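Local coordinates for protein (o6-methylguanine-dna methyltransferase) (Thermococcus kodakarensis, PDB 1MGT) that repairs O6-methylguanine and O4-methylthymine in DNA by moving the methyl group irreversibly onto one of its own cysteines, a suicide reaction, at residues 4-9 / 13-18; 75-80 / 141-146; 95-100 / 131-136; 148-153 / 158-163. One frame throughout, in Å; residues are numbered along the deposited sequence.

Contact 1: residues 4-9 / 13-18; sequences VEKFRV and VVWIGV. With SO4 (sulfate ion), chain C.
One face of the W15 six-membered ring carries the aliphatic start of K6: CB of K6 stands 3.6 Å from the ring centroid and 2° off its normal, a CH-pi contact. At the ring's edge lies CG1 of V4, 3.7 Å from CE3 of W15. The guanidinium of R8 meets a sulfate edge-on and in plane, NH1 bonding O4 and NH2 bonding O1. Placed anti to the backbone N (chi1 159°), CG of K6 starts an extended chain that passes CG1 of V13 and brings NZ of K6 to sulfate O1 at 2.6 Å. On the opposite face of the sheet, which F7 and I16 share with V14 and E5, CE1 of F7 makes an apolar contact with CD1 of I16 at 3.9 Å, and helix 63-71 adds F68, whose ring stacks on F7.

The backbones form an antiparallel hairpin ladder. E5 and I16 exchange two bonds, as do F7 and V14; I16 N to E5 O, 2.9 Å and 171°, is nearly straight. V4 with G17, K6 with W15 and R8 with V13 are the non-hydrogen-bonded pairs. Two cationic chains converging on one anion, probably from the crystallisation liquor, suggest that the K6 and R8 ends form a positively charged patch that would attract an anion.

Contact 2: residues 75-80 / 141-146; sequences LDNASF and CHRVVA
Hydrogen bonding joins these segments through a single side-chain pair, N77 and R143, which approach from opposite directions. R143 reaches end-on with both terminal nitrogens to one oxygen: NH2 of R143 lies 3.1 Å and NH1 of R143 3.2 Å from OD1 of N77. Neither bond is straight, with N-H...O angles of 145° and 140°, as expected when two donors share an acceptor. OD1 sits at the guanidinium edge, near its plane, while the amide plane is turned 88° to it; both nitrogens come from the same face of the amide, NH1 well above its plane and NH2 tilted from it. The extended run from CG to NE of R143 supplies the reach.

Charge pairing comes from outside: E167 forms a salt bridge with NH2 of R143 and also accepts from NE2 of H142. Further hydrogen bonds fix both ends, NH1 of R143 to the carbonyl of V104 and ND2 of N77 to that of V138, so this buried pair has several polar partners.

Within 75-80, the backbone N of F80 bonds O of N77 at 3.0 Å. The arrangement ties the N-terminal family region to the Cys-His-Arg active-site sequence of the MGMT family, where C141 is the inferred methyl acceptor.

Contact 3: residues 95-100 / 131-136; sequences KVYEWL and KRNPYP. With SO4 (sulfate ion), chain D.
Y97 drives its phenol end against the backbone of N133, OH of Y97 lying 3.3 Å from CA of N133. This is the close part of the contact, and it is packing: no hydrogen bond crosses between the segments. OD1 of N133 stands over the centre of one face of the Y97 ring, 4.0 Å above its plane, with ring and amide planes 40° apart. Obliquely to the same ring, CD of P134 approaches CE2 of Y97 at 3.9 Å. CG of N133 is anti to the backbone N (chi1 178°), and its OD1 accepts from the backbone N of Y135 at 2.9 Å, closing an Asx turn, consistent with the amide being kept over the ring. The phenol hydroxyl bonds the carbonyl of A129. A leucine in place of Y97 would probably leave that carbonyl without its partner and open a gap beneath N133.

R132 marks the looser, exposed side. CB of R132 comes only to 4.2 Å from OH of Y97, and the extended chain leads away to a sulfate, where NE of R132 bonds O2 at 3.3 Å; NH1 of R132 bonds the carbonyl of G128, and R50 holds the same ion.

Helix 91-103 thus abuts the loop following helix 123-131, whose M130 touches Y97 and L100, while L43 of helix 33-49 packs on P134.

Contact 4: residues 148-153 / 158-163; sequences DGIGYY and EEKKFL
NZ of K160 is gripped by two carbonyls of the 148-153 loop, bonding O of I150 at 2.7 Å and O of Y152 at 3.0 Å. A lysine of helix 157-166 thereby pins the loop that leads from strand 144-145 into that helix, within the DNA-binding region of the MGMT family. The carbonyls are met differently: NZ is tilted 23° from the plane of the I150 carbonyl but stands well above that of Y152, 44° out of it. The carbonyl of V144 is a third acceptor for NZ, so the buried ammonium group has three backbone oxygens around it, a setting that would probably favour its charged form. G151, which lies between the two carbonyl residues, has a positive phi.

Reach comes from the shape of K160: CG is anti to the backbone N (chi1 -166°) and every later torsion is extended. On the way the chain crosses Y153 obliquely, placing CB of K160 over one face of the Y153 ring, 4.1 Å from its centroid in a CH-pi contact, and CD of K160 touches CG1 of I150. A methionine here would probably leave the I150 and Y152 carbonyls without their donor and let the loop shift from the helix.

On either side of K160 in sequence, E159 and L163 also meet Y153: L163 crosses it at about a right angle, and E159 packs its CB near the ring while its carboxylate pairs with R39. CE1 of the Y153 ring lies beside SG of C141, and OH of Y153 rests 3.6 Å from CD1 of L163.

In the fold
Contact 1 comes first along the chain and stands apart: its hairpin of strands 2-9 and 12-20, in the N-terminal three-stranded antiparallel sheet, has its centre about 18 to 21 Å from the other three. It meets contact 4 where V14 packs on F162 of helix 157-166. Contacts 2, 3 and 4 gather around C141. The centres of contacts 2 and 3 are about 9 Å apart, and both segments of contact 3 fall between those of contact 2. N133 of contact 3 and Y153 of contact 4 flank C141, while K160 reaches back to V144. Thus helices 91-103 and 157-166 and both family regions meet around the 141-146 segment that carries the inferred methyl acceptor.

Contact 1: residues 4-9 / 13-18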
# COMPACT_ATOMS: atom_id res chain seq x y z
N VAL A 4 10.87 7.00 -8.77
CA VAL A 4 9.65 7.82 -8.78
C VAL A 4 9.16 7.97 -10.21
O VAL A 4 9.96 8.28 -11.10
CB VAL A 4 9.90 9.19 -8.14
CG1 VAL A 4 8.76 10.17 -8.37
CG2 VAL A 4 10.13 9.05 -6.63
N GLU A 5 7.84 7.77 -10.44
CA GLU A 5 7.34 7.91 -11.81
C GLU A 5 5.91 8.43 -11.77
O GLU A 5 5.17 8.18 -10.82
CB GLU A 5 7.41 6.57 -12.55
CG GLU A 5 6.96 6.64 -13.98
CD GLU A 5 7.22 5.41 -14.81
OE1 GLU A 5 7.89 4.47 -14.35
OE2 GLU A 5 6.70 5.38 -15.96
N LYS A 6 5.56 9.20 -12.79
CA LYS A 6 4.20 9.77 -12.86
C LYS A 6 3.42 9.00 -13.91
O LYS A 6 4.00 8.54 -14.91
CB LYS A 6 4.37 11.23 -13.21
CG LYS A 6 3.24 12.00 -13.82
CD LYS A 6 3.80 13.34 -14.31
CE LYS A 6 2.75 14.19 -15.00
NZ LYS A 6 3.45 15.30 -15.73
N PHE A 7 2.14 8.76 -13.66
CA PHE A 7 1.30 8.02 -14.60
C PHE A 7 -0.01 8.80 -14.78
O PHE A 7 -0.48 9.46 -13.85
CB PHE A 7 0.90 6.63 -14.05
CG PHE A 7 2.13 5.76 -13.83
CD1 PHE A 7 2.80 5.78 -12.62
CD2 PHE A 7 2.60 4.97 -14.86
CE1 PHE A 7 3.94 4.98 -12.46
CE2 PHE A 7 3.73 4.19 -14.70
CZ PHE A 7 4.40 4.21 -13.48
N ARG A 8 -0.60 8.68 -15.96
CA ARG A 8 -1.88 9.35 -16.18
C ARG A 8 -3.00 8.30 -16.14
O ARG A 8 -2.83 7.17 -16.62
CB ARG A 8 -1.89 9.97 -17.58
CG ARG A 8 -0.97 11.17 -17.69
CD ARG A 8 -1.20 11.95 -19.00
NE ARG A 8 -0.13 12.97 -19.07
CZ ARG A 8 -0.12 14.10 -18.41
NH1 ARG A 8 -1.11 14.48 -17.61
NH2 ARG A 8 0.94 14.91 -18.55
N VAL A 9 -4.11 8.65 -15.55
CA VAL A 9 -5.31 7.77 -15.51
C VAL A 9 -6.42 8.74 -15.94
O VAL A 9 -7.01 9.42 -15.13
CB VAL A 9 -5.62 7.10 -14.20
CG1 VAL A 9 -6.86 6.19 -14.38
CG2 VAL A 9 -4.45 6.24 -13.72
N VAL A 13 -3.59 12.52 -12.40
CA VAL A 13 -2.17 12.18 -12.50
C VAL A 13 -1.83 11.47 -11.18
O VAL A 13 -2.31 11.97 -10.16
CB VAL A 13 -1.28 13.41 -12.68
CG1 VAL A 13 0.18 13.05 -12.48
CG2 VAL A 13 -1.44 13.96 -14.11
N VAL A 14 -1.18 10.34 -11.24
CA VAL A 14 -0.81 9.63 -10.02
C VAL A 14 0.73 9.47 -10.00
O VAL A 14 1.28 8.97 -10.97
CB VAL A 14 -1.41 8.21 -9.98
CG1 VAL A 14 -0.95 7.45 -8.75
CG2 VAL A 14 -2.95 8.30 -9.95
N TRP A 15 1.34 9.85 -8.90
CA TRP A 15 2.79 9.72 -8.74
C TRP A 15 3.05 8.49 -7.87
O TRP A 15 2.38 8.38 -6.84
CB TRP A 15 3.32 10.96 -7.98
CG TRP A 15 3.41 12.16 -8.89
CD1 TRP A 15 2.44 13.05 -9.19
CD2 TRP A 15 4.58 12.56 -9.61
NE1 TRP A 15 2.92 13.99 -10.07
CE2 TRP A 15 4.24 13.72 -10.34
CE3 TRP A 15 5.87 12.03 -9.71
CZ2 TRP A 15 5.16 14.37 -11.15
CZ3 TRP A 15 6.79 12.69 -10.53
CH2 TRP A 15 6.41 13.85 -11.23
N ILE A 16 3.96 7.62 -8.25
CA ILE A 16 4.24 6.42 -7.44
C ILE A 16 5.74 6.41 -7.10
O ILE A 16 6.54 6.64 -8.00
CB ILE A 16 3.83 5.15 -8.19
CG1 ILE A 16 2.29 5.08 -8.37
CG2 ILE A 16 4.29 3.90 -7.46
CD1 ILE A 16 1.88 3.93 -9.31
N GLY A 17 6.04 6.14 -5.83
CA GLY A 17 7.46 6.11 -5.42
C GLY A 17 7.71 4.73 -4.81
O GLY A 17 6.84 4.24 -4.09
N VAL A 18 8.82 4.09 -5.13
CA VAL A 18 9.14 2.77 -4.60
C VAL A 18 10.57 2.79 -3.99
O VAL A 18 11.50 3.21 -4.68
CB VAL A 18 9.08 1.68 -5.68
CG1 VAL A 18 9.39 0.30 -5.06
CG2 VAL A 18 7.70 1.61 -6.35
S SO4 C . 0.61 17.52 -15.98
O1 SO4 C . 1.64 16.85 -16.81
O2 SO4 C . 0.59 18.99 -16.29
O3 SO4 C . 0.88 17.34 -14.53
O4 SO4 C . -0.75 16.96 -16.28

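Contact 2: residues 75-80 / 141-146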
# COMPACT_ATOMS: atom_id res chain seq x y z
N LEU A 75 -2.32 -6.57 -13.26
CA LEU A 75 -1.59 -7.56 -12.46
C LEU A 75 -2.40 -7.76 -11.18
O LEU A 75 -2.90 -6.76 -10.64
CB LEU A 75 -0.20 -7.03 -12.14
CG LEU A 75 0.86 -7.94 -11.56
CD1 LEU A 75 1.12 -9.15 -12.44
CD2 LEU A 75 2.18 -7.17 -11.34
N ASP A 76 -2.60 -8.99 -10.73
CA ASP A 76 -3.40 -9.15 -9.50
C ASP A 76 -2.51 -8.88 -8.29
O ASP A 76 -1.31 -9.08 -8.34
CB ASP A 76 -4.03 -10.53 -9.44
CG ASP A 76 -3.03 -11.61 -9.15
OD1 ASP A 76 -2.12 -11.83 -9.99
OD2 ASP A 76 -3.12 -12.23 -8.07
N ASN A 77 -3.11 -8.43 -7.18
CA ASN A 77 -2.32 -8.14 -5.99
C ASN A 77 -1.43 -9.25 -5.50
O ASN A 77 -0.26 -9.06 -5.16
CB ASN A 77 -3.26 -7.74 -4.84
CG ASN A 77 -4.13 -6.56 -5.19
OD1 ASN A 77 -5.17 -6.68 -5.84
ND2 ASN A 77 -3.71 -5.36 -4.75
N ALA A 78 -1.97 -10.48 -5.41
CA ALA A 78 -1.20 -11.61 -4.92
C ALA A 78 0.03 -11.91 -5.73
O ALA A 78 1.02 -12.42 -5.17
CB ALA A 78 -2.13 -12.85 -4.84
N SER A 79 0.05 -11.61 -7.02
CA SER A 79 1.27 -11.91 -7.80
C SER A 79 2.41 -10.98 -7.45
O SER A 79 3.55 -11.29 -7.79
CB SER A 79 0.98 -11.87 -9.30
OG SER A 79 0.58 -10.57 -9.68
N PHE A 80 2.14 -9.88 -6.74
CA PHE A 80 3.21 -8.95 -6.36
C PHE A 80 3.83 -9.32 -5.03
O PHE A 80 4.90 -8.80 -4.69
CB PHE A 80 2.65 -7.52 -6.27
CG PHE A 80 3.69 -6.42 -6.38
CD1 PHE A 80 3.96 -5.84 -7.60
CD2 PHE A 80 4.37 -5.97 -5.28
CE1 PHE A 80 4.90 -4.83 -7.71
CE2 PHE A 80 5.31 -4.95 -5.36
CZ PHE A 80 5.58 -4.39 -6.60
N CYS A 141 -5.01 -2.32 1.48
CA CYS A 141 -5.65 -1.81 2.67
C CYS A 141 -6.76 -0.82 2.35
O CYS A 141 -7.59 -0.55 3.24
CB CYS A 141 -4.61 -1.22 3.63
SG CYS A 141 -3.78 0.22 2.93
N HIS A 142 -6.87 -0.36 1.11
CA HIS A 142 -7.95 0.55 0.72
C HIS A 142 -9.27 -0.24 0.65
O HIS A 142 -10.32 0.42 0.63
CB HIS A 142 -7.69 1.20 -0.62
CG HIS A 142 -7.36 0.26 -1.74
ND1 HIS A 142 -6.12 -0.34 -1.82
CD2 HIS A 142 -8.06 -0.19 -2.79
CE1 HIS A 142 -6.07 -1.12 -2.88
NE2 HIS A 142 -7.26 -1.04 -3.50
N ARG A 143 -9.20 -1.55 0.60
CA ARG A 143 -10.43 -2.38 0.55
C ARG A 143 -10.97 -2.64 1.95
O ARG A 143 -12.02 -3.30 2.10
CB ARG A 143 -10.13 -3.71 -0.14
CG ARG A 143 -9.78 -3.47 -1.62
CD ARG A 143 -9.52 -4.79 -2.37
NE ARG A 143 -8.84 -4.42 -3.62
CZ ARG A 143 -8.00 -5.19 -4.29
NH1 ARG A 143 -7.68 -6.42 -3.91
NH2 ARG A 143 -7.43 -4.66 -5.39
N VAL A 144 -10.30 -2.16 2.98
CA VAL A 144 -10.78 -2.36 4.37
C VAL A 144 -11.51 -1.09 4.77
O VAL A 144 -10.92 -0.00 4.80
CB VAL A 144 -9.62 -2.66 5.31
CG1 VAL A 144 -10.13 -2.90 6.72
CG2 VAL A 144 -8.81 -3.86 4.79
N VAL A 145 -12.82 -1.21 4.96
CA VAL A 145 -13.66 -0.06 5.30
C VAL A 145 -14.36 -0.18 6.65
O VAL A 145 -14.22 -1.18 7.34
CB VAL A 145 -14.76 0.11 4.22
CG1 VAL A 145 -14.14 0.36 2.85
CG2 VAL A 145 -15.62 -1.17 4.11
N ALA A 146 -15.09 0.87 7.04
CA ALA A 146 -15.82 0.80 8.33
C ALA A 146 -17.19 0.19 8.03
O ALA A 146 -17.60 0.14 6.88
CB ALA A 146 -15.98 2.17 8.95

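Contact 3: residues 95-100 / 131-136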
# COMPACT_ATOMS: atom_id res chain seq x y z
N LYS A 95 1.15 -11.42 8.54
CA LYS A 95 0.00 -12.35 8.47
C LYS A 95 -1.24 -11.61 7.99
O LYS A 95 -1.96 -12.07 7.10
CB LYS A 95 -0.23 -12.98 9.83
CG LYS A 95 -1.47 -13.86 10.00
CD LYS A 95 -1.74 -14.02 11.51
CE LYS A 95 -2.85 -15.01 11.82
NZ LYS A 95 -3.43 -14.73 13.18
N VAL A 96 -1.46 -10.43 8.55
CA VAL A 96 -2.62 -9.63 8.12
C VAL A 96 -2.46 -9.23 6.66
O VAL A 96 -3.40 -9.39 5.85
CB VAL A 96 -2.78 -8.40 9.02
CG1 VAL A 96 -3.79 -7.41 8.44
CG2 VAL A 96 -3.14 -8.80 10.44
N TYR A 97 -1.29 -8.71 6.26
CA TYR A 97 -1.09 -8.28 4.88
C TYR A 97 -1.27 -9.39 3.86
O TYR A 97 -1.86 -9.25 2.80
CB TYR A 97 0.31 -7.63 4.67
CG TYR A 97 0.55 -6.44 5.56
CD1 TYR A 97 -0.47 -5.70 6.12
CD2 TYR A 97 1.87 -6.03 5.87
CE1 TYR A 97 -0.27 -4.62 6.94
CE2 TYR A 97 2.08 -4.95 6.71
CZ TYR A 97 1.05 -4.24 7.24
OH TYR A 97 1.26 -3.18 8.09
N GLU A 98 -0.72 -10.57 4.16
CA GLU A 98 -0.86 -11.69 3.24
C GLU A 98 -2.32 -12.15 3.14
O GLU A 98 -2.78 -12.41 2.03
CB GLU A 98 0.00 -12.87 3.71
CG GLU A 98 1.49 -12.63 3.45
CD GLU A 98 2.35 -13.79 3.92
OE1 GLU A 98 3.46 -13.93 3.36
OE2 GLU A 98 1.95 -14.53 4.84
N TRP A 99 -3.00 -12.25 4.28
CA TRP A 99 -4.42 -12.73 4.19
C TRP A 99 -5.25 -11.79 3.36
O TRP A 99 -6.04 -12.16 2.48
CB TRP A 99 -5.00 -12.89 5.61
CG TRP A 99 -6.31 -13.64 5.58
CD1 TRP A 99 -6.45 -15.00 5.73
CD2 TRP A 99 -7.62 -13.10 5.37
NE1 TRP A 99 -7.80 -15.33 5.64
CE2 TRP A 99 -8.53 -14.20 5.42
CE3 TRP A 99 -8.13 -11.83 5.16
CZ2 TRP A 99 -9.90 -14.03 5.26
CZ3 TRP A 99 -9.50 -11.65 5.00
CH2 TRP A 99 -10.36 -12.76 5.07
N LEU A 100 -5.09 -10.49 3.62
CA LEU A 100 -5.80 -9.45 2.90
C LEU A 100 -5.51 -9.51 1.41
O LEU A 100 -6.41 -9.42 0.55
CB LEU A 100 -5.34 -8.08 3.47
CG LEU A 100 -5.95 -6.85 2.85
CD1 LEU A 100 -7.48 -6.85 3.10
CD2 LEU A 100 -5.32 -5.58 3.43
N LYS A 131 -2.58 1.13 9.34
CA LYS A 131 -1.91 2.43 9.40
C LYS A 131 -0.43 2.32 9.05
O LYS A 131 0.17 3.23 8.43
CB LYS A 131 -2.00 2.96 10.85
CG LYS A 131 -1.45 4.38 10.97
CD LYS A 131 -1.34 4.75 12.44
CE LYS A 131 -1.36 6.28 12.61
NZ LYS A 131 -0.76 6.62 13.95
N ARG A 132 0.19 1.23 9.46
CA ARG A 132 1.60 0.99 9.24
C ARG A 132 1.96 0.30 7.96
O ARG A 132 3.16 0.05 7.76
CB ARG A 132 2.17 0.18 10.43
CG ARG A 132 2.14 1.01 11.73
CD ARG A 132 2.25 0.10 12.93
NE ARG A 132 2.42 0.83 14.19
CZ ARG A 132 1.43 1.32 14.92
NH1 ARG A 132 0.16 1.14 14.53
NH2 ARG A 132 1.67 1.96 16.06
N ASN A 133 1.00 -0.06 7.11
CA ASN A 133 1.34 -0.78 5.89
C ASN A 133 2.33 -0.00 5.04
O ASN A 133 2.02 1.08 4.56
CB ASN A 133 0.01 -0.99 5.11
CG ASN A 133 0.22 -1.69 3.79
OD1 ASN A 133 1.21 -2.39 3.61
ND2 ASN A 133 -0.75 -1.51 2.89
N PRO A 134 3.51 -0.56 4.81
CA PRO A 134 4.51 0.10 3.98
C PRO A 134 4.30 -0.17 2.51
O PRO A 134 5.01 0.30 1.62
CB PRO A 134 5.83 -0.52 4.49
CG PRO A 134 5.45 -1.91 4.88
CD PRO A 134 4.03 -1.83 5.36
N TYR A 135 3.27 -0.99 2.15
CA TYR A 135 2.98 -1.34 0.80
C TYR A 135 1.55 -1.03 0.31
O TYR A 135 0.85 -1.97 -0.12
CB TYR A 135 3.18 -2.87 0.61
CG TYR A 135 4.47 -3.43 1.20
CD1 TYR A 135 4.40 -4.49 2.10
CD2 TYR A 135 5.72 -2.93 0.84
CE1 TYR A 135 5.56 -5.03 2.64
CE2 TYR A 135 6.88 -3.47 1.39
CZ TYR A 135 6.79 -4.51 2.28
OH TYR A 135 7.93 -5.07 2.84
N PRO A 136 1.17 0.20 0.31
CA PRO A 136 -0.16 0.61 -0.20
C PRO A 136 -0.26 0.20 -1.65
O PRO A 136 0.73 -0.04 -2.38
CB PRO A 136 -0.22 2.09 -0.02
CG PRO A 136 1.21 2.54 0.05
CD PRO A 136 1.93 1.41 0.75
S SO4 D . 5.99 0.88 15.77
O1 SO4 D . 7.41 0.52 15.50
O2 SO4 D . 5.49 1.83 14.72
O3 SO4 D . 5.88 1.54 17.12
O4 SO4 D . 5.12 -0.34 15.77

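Contact 4: residues 148-153 / 158-163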
# COMPACT_ATOMS: atom_id res chain seq x y z
N ASP A 148 -19.92 1.53 8.83
CA ASP A 148 -20.81 2.64 8.50
C ASP A 148 -20.19 3.74 7.67
O ASP A 148 -20.74 4.85 7.61
CB ASP A 148 -21.37 3.24 9.81
CG ASP A 148 -20.28 3.70 10.76
OD1 ASP A 148 -20.63 4.35 11.78
OD2 ASP A 148 -19.08 3.42 10.54
N GLY A 149 -19.06 3.48 7.00
CA GLY A 149 -18.45 4.54 6.19
C GLY A 149 -17.17 4.06 5.52
O GLY A 149 -16.75 2.91 5.65
N ILE A 150 -16.53 4.98 4.80
CA ILE A 150 -15.28 4.67 4.10
C ILE A 150 -14.15 4.23 5.03
O ILE A 150 -13.31 3.42 4.61
CB ILE A 150 -14.83 5.89 3.26
CG1 ILE A 150 -13.73 5.48 2.29
CG2 ILE A 150 -14.39 7.04 4.16
CD1 ILE A 150 -13.59 6.40 1.10
N GLY A 151 -14.11 4.75 6.24
CA GLY A 151 -13.06 4.40 7.21
C GLY A 151 -11.80 5.22 6.96
O GLY A 151 -11.71 5.99 6.01
N TYR A 152 -10.78 5.04 7.79
CA TYR A 152 -9.53 5.77 7.67
C TYR A 152 -8.60 5.17 6.62
O TYR A 152 -8.75 4.02 6.20
CB TYR A 152 -8.84 5.80 9.04
CG TYR A 152 -7.52 6.50 9.17
CD1 TYR A 152 -7.39 7.89 9.18
CD2 TYR A 152 -6.36 5.74 9.29
CE1 TYR A 152 -6.14 8.49 9.29
CE2 TYR A 152 -5.11 6.33 9.40
CZ TYR A 152 -5.01 7.70 9.41
OH TYR A 152 -3.76 8.27 9.52
N TYR A 153 -7.64 5.96 6.20
CA TYR A 153 -6.62 5.58 5.23
C TYR A 153 -5.39 6.44 5.54
O TYR A 153 -5.53 7.66 5.56
CB TYR A 153 -7.09 5.81 3.81
CG TYR A 153 -6.26 5.15 2.74
CD1 TYR A 153 -6.06 3.77 2.73
CD2 TYR A 153 -5.69 5.91 1.73
CE1 TYR A 153 -5.29 3.18 1.73
CE2 TYR A 153 -4.93 5.33 0.74
CZ TYR A 153 -4.73 3.97 0.74
OH TYR A 153 -3.96 3.40 -0.26
N GLU A 158 -9.36 10.95 -0.17
CA GLU A 158 -9.58 11.06 -1.60
C GLU A 158 -8.81 9.98 -2.34
O GLU A 158 -9.28 9.47 -3.36
CB GLU A 158 -9.17 12.45 -2.12
CG GLU A 158 -10.15 13.53 -1.65
CD GLU A 158 -11.52 13.33 -2.30
OE1 GLU A 158 -11.55 12.99 -3.51
OE2 GLU A 158 -12.53 13.52 -1.60
N GLU A 159 -7.60 9.66 -1.81
CA GLU A 159 -6.81 8.61 -2.43
C GLU A 159 -7.54 7.26 -2.26
O GLU A 159 -7.57 6.46 -3.20
CB GLU A 159 -5.43 8.54 -1.77
CG GLU A 159 -4.49 9.65 -2.26
CD GLU A 159 -4.55 10.94 -1.49
OE1 GLU A 159 -5.58 11.28 -0.86
OE2 GLU A 159 -3.53 11.68 -1.51
N LYS A 160 -8.10 7.05 -1.07
CA LYS A 160 -8.83 5.77 -0.86
C LYS A 160 -10.02 5.64 -1.81
O LYS A 160 -10.26 4.59 -2.43
CB LYS A 160 -9.31 5.67 0.59
CG LYS A 160 -9.77 4.21 0.92
CD LYS A 160 -10.16 4.18 2.40
CE LYS A 160 -10.41 2.76 2.90
NZ LYS A 160 -10.72 2.76 4.35
N LYS A 161 -10.77 6.71 -1.95
CA LYS A 161 -11.94 6.76 -2.83
C LYS A 161 -11.57 6.56 -4.28
O LYS A 161 -12.25 5.90 -5.05
CB LYS A 161 -12.65 8.10 -2.66
CG LYS A 161 -13.76 8.10 -1.64
CD LYS A 161 -14.32 9.49 -1.37
CE LYS A 161 -14.85 10.16 -2.62
NZ LYS A 161 -15.45 11.51 -2.30
N PHE A 162 -10.44 7.14 -4.69
CA PHE A 162 -9.96 7.00 -6.06
C PHE A 162 -9.65 5.54 -6.38
O PHE A 162 -10.00 5.02 -7.45
CB PHE A 162 -8.74 7.90 -6.26
CG PHE A 162 -7.97 7.58 -7.50
CD1 PHE A 162 -8.42 7.99 -8.74
CD2 PHE A 162 -6.78 6.86 -7.40
CE1 PHE A 162 -7.69 7.68 -9.88
CE2 PHE A 162 -6.05 6.57 -8.54
CZ PHE A 162 -6.52 6.97 -9.77
N LEU A 163 -8.95 4.87 -5.45
CA LEU A 163 -8.62 3.49 -5.62
C LEU A 163 -9.92 2.65 -5.65
O LEU A 163 -10.02 1.79 -6.51
CB LEU A 163 -7.71 2.95 -4.52
CG LEU A 163 -6.26 3.56 -4.57
CD1 LEU A 163 -5.43 2.94 -3.47
CD2 LEU A 163 -5.67 3.32 -5.95